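Local coordinates for carboxyl esterase NP (Bacillus subtilis, PDB 4CCW), which hydrolyses carboxylic esters to an alcohol and a carboxylate as a carboxylesterase of the alpha/beta hydrolase superfamily, at residues M69-I74 and L275-P280. Numbering follows the deposited sequence.
Sequences MWYPNI and LSMEQP
Met69 reaches Ser276 with its terminal methyl: the chain bends at its last torsion (chi3 -83°), which brings CE to 3.4 Å from Ser276 OG. The backbone of Met69 meets the same serine through a bridging water. That water donates to Met69 O and to Asn73 OD1 and accepts from Ser276 OG at 2.7 Å, so the direction of all three bonds is settled and the serine hydroxyl points its proton at the water. Trp70 turns its CB away from 275-280, yet the six-membered part of its indole swings back until CZ3 lies 4.1 Å from Ser276 OG, while Met69 CG covers one face of the ring near its rim and Asn73 OD1 lies at its edge. Both segments belong to the alpha/beta hydrolase fold: 69-74 leads from the loop after strand 56-60 into helix 74-80, and 275-280 follows closely on His273, very likely the catalytic proton acceptor. The contact therefore joins the loop before helix 74-80 to the short helix 275-278 near the active site, with Leu128 of strand 123-128 packed against Met69, Trp70 and Ser276. Tyr71 and Met277 cross at about a right angle, the methionine methyl CE being 3.5 Å from Tyr71 CE2; the phenol OH is bonded to His193 N. Pro72 sets its CB 3.8 Å from Pro280 CB, a ring-to-ring contact where the CA atoms of the two segments come nearest, and its CG packs loosely against Met277 CG (4.3 Å). Asn73 ends the contact with the one direct hydrogen bond between the two segments, Asn73 ND2 to Ser276 O at 3.0 Å. The bond is nearly straight (165° at the hydrogen) and lies close to the amide plane, though the donor is tilted 30° from the carbonyl plane; a second bond from ND2, to Asn284 OD1, further fixes the amide's rotation.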
loop_
_atom_site.group_PDB
_atom_site.type_symbol
_atom_site.label_atom_id
_atom_site.label_comp_id
_atom_site.label_asym_id
_atom_site.label_seq_id
_atom_site.Cartn_x
_atom_site.Cartn_y
_atom_site.Cartn_z
ATOM N N MET A 69 -8.595 -1.916 -2.334
ATOM C CA MET A 69 -7.886 -2.769 -3.304
ATOM C C MET A 69 -7.675 -4.201 -2.824
ATOM O O MET A 69 -7.371 -5.074 -3.628
ATOM C CB MET A 69 -6.530 -2.178 -3.715
ATOM C CG MET A 69 -5.461 -2.197 -2.636
ATOM S SD MET A 69 -3.818 -1.896 -3.329
ATOM C CE MET A 69 -3.335 -3.516 -3.923
ATOM N N TRP A 70 -7.824 -4.430 -1.524
ATOM C CA TRP A 70 -7.540 -5.753 -0.933
ATOM C C TRP A 70 -8.639 -6.784 -1.086
ATOM O O TRP A 70 -8.559 -7.877 -0.496
ATOM C CB TRP A 70 -7.160 -5.604 0.536
ATOM C CG TRP A 70 -5.928 -4.765 0.773
ATOM C CD1 TRP A 70 -5.840 -3.554 1.448
ATOM C CD2 TRP A 70 -4.552 -5.068 0.347
ATOM N NE1 TRP A 70 -4.545 -3.083 1.444
ATOM C CE2 TRP A 70 -3.722 -3.954 0.811
ATOM C CE3 TRP A 70 -3.952 -6.112 -0.357
ATOM C CZ2 TRP A 70 -2.347 -3.911 0.579
ATOM C CZ3 TRP A 70 -2.569 -6.054 -0.588
ATOM C CH2 TRP A 70 -1.792 -4.974 -0.132
ATOM N N TYR A 71 -9.655 -6.485 -1.902
ATOM C CA TYR A 71 -10.796 -7.410 -2.053
ATOM C C TYR A 71 -10.455 -8.839 -2.524
ATOM O O TYR A 71 -11.166 -9.773 -2.143
ATOM C CB TYR A 71 -11.948 -6.795 -2.881
ATOM C CG TYR A 71 -11.640 -6.566 -4.344
ATOM C CD1 TYR A 71 -11.805 -7.583 -5.279
ATOM C CD2 TYR A 71 -11.185 -5.322 -4.796
ATOM C CE1 TYR A 71 -11.509 -7.380 -6.619
ATOM C CE2 TYR A 71 -10.901 -5.102 -6.134
ATOM C CZ TYR A 71 -11.054 -6.130 -7.039
ATOM O OH TYR A 71 -10.767 -5.923 -8.364
ATOM N N PRO A 72 -9.373 -9.024 -3.321
ATOM C CA PRO A 72 -9.051 -10.387 -3.772
ATOM C C PRO A 72 -8.279 -11.219 -2.752
ATOM O O PRO A 72 -8.033 -12.407 -2.982
ATOM C CB PRO A 72 -8.143 -10.158 -4.990
ATOM C CG PRO A 72 -8.181 -8.696 -5.284
ATOM C CD PRO A 72 -8.531 -8.025 -4.000
ATOM N N ASN A 73 -7.895 -10.598 -1.646
ATOM C CA ASN A 73 -6.939 -11.207 -0.725
ATOM C C ASN A 73 -7.531 -11.354 0.656
ATOM O O ASN A 73 -7.090 -12.188 1.442
ATOM C CB ASN A 73 -5.670 -10.349 -0.615
ATOM C CG ASN A 73 -5.227 -9.782 -1.944
ATOM O OD1 ASN A 73 -5.465 -8.601 -2.229
ATOM N ND2 ASN A 73 -4.607 -10.621 -2.783
ATOM N N ILE A 74 -8.539 -10.539 0.946
ATOM C CA ILE A 74 -9.002 -10.378 2.314
ATOM C C ILE A 74 -9.730 -11.611 2.880
ATOM O O ILE A 74 -9.643 -11.867 4.075
ATOM C CB ILE A 74 -9.837 -9.085 2.493
ATOM C CG1 ILE A 74 -10.011 -8.745 3.985
ATOM C CG2 ILE A 74 -11.183 -9.193 1.786
ATOM C CD1 ILE A 74 -8.726 -8.365 4.692
ATOM N N LEU A 275 0.523 -7.094 -8.266
ATOM C CA LEU A 275 0.569 -8.548 -8.272
ATOM C C LEU A 275 -0.465 -9.232 -7.360
ATOM O O LEU A 275 -0.896 -10.355 -7.627
ATOM C CB LEU A 275 2.008 -9.033 -8.008
ATOM C CG LEU A 275 2.782 -8.592 -6.771
ATOM C CD1 LEU A 275 2.355 -9.419 -5.571
ATOM C CD2 LEU A 275 4.280 -8.782 -6.986
ATOM N N SER A 276 -0.874 -8.534 -6.303
ATOM C CA SER A 276 -1.918 -9.016 -5.392
ATOM C C SER A 276 -3.288 -9.167 -6.078
ATOM O O SER A 276 -4.122 -9.983 -5.654
ATOM C CB SER A 276 -2.027 -8.069 -4.185
ATOM O OG SER A 276 -2.344 -6.747 -4.599
ATOM N N MET A 277 -3.501 -8.393 -7.140
ATOM C CA MET A 277 -4.772 -8.375 -7.880
ATOM C C MET A 277 -4.704 -9.259 -9.117
ATOM O O MET A 277 -5.722 -9.828 -9.541
ATOM C CB MET A 277 -5.167 -6.925 -8.254
ATOM C CG MET A 277 -5.277 -5.999 -7.044
ATOM S SD MET A 277 -5.905 -4.331 -7.287
ATOM C CE MET A 277 -7.667 -4.651 -7.273
ATOM N N GLU A 278 -3.500 -9.414 -9.667
ATOM C CA GLU A 278 -3.294 -10.275 -10.839
ATOM C C GLU A 278 -3.123 -11.740 -10.487
ATOM O O GLU A 278 -3.588 -12.611 -11.217
ATOM C CB GLU A 278 -2.100 -9.804 -11.654
ATOM C CG GLU A 278 -2.272 -8.395 -12.195
ATOM C CD GLU A 278 -0.946 -7.750 -12.524
ATOM O OE1 GLU A 278 0.046 -8.024 -11.820
ATOM O OE2 GLU A 278 -0.901 -6.982 -13.497
ATOM N N GLN A 279 -2.446 -12.020 -9.380
ATOM C CA GLN A 279 -2.237 -13.405 -9.006
ATOM C C GLN A 279 -2.652 -13.655 -7.551
ATOM O O GLN A 279 -1.831 -14.065 -6.737
ATOM C CB GLN A 279 -0.789 -13.846 -9.315
ATOM C CG GLN A 279 -0.444 -13.908 -10.818
ATOM C CD GLN A 279 -1.129 -15.049 -11.573
ATOM O OE1 GLN A 279 -1.482 -16.061 -10.989
ATOM N NE2 GLN A 279 -1.304 -14.886 -12.887
ATOM N N PRO A 280 -3.946 -13.418 -7.221
ATOM C CA PRO A 280 -4.351 -13.533 -5.812
ATOM C C PRO A 280 -4.207 -14.943 -5.233
ATOM O O PRO A 280 -3.793 -15.074 -4.088
ATOM C CB PRO A 280 -5.827 -13.108 -5.822
ATOM C CG PRO A 280 -6.279 -13.356 -7.219
ATOM C CD PRO A 280 -5.088 -13.034 -8.076
HETATM O O HOH W 1 -4.980 -6.630 -3.974
#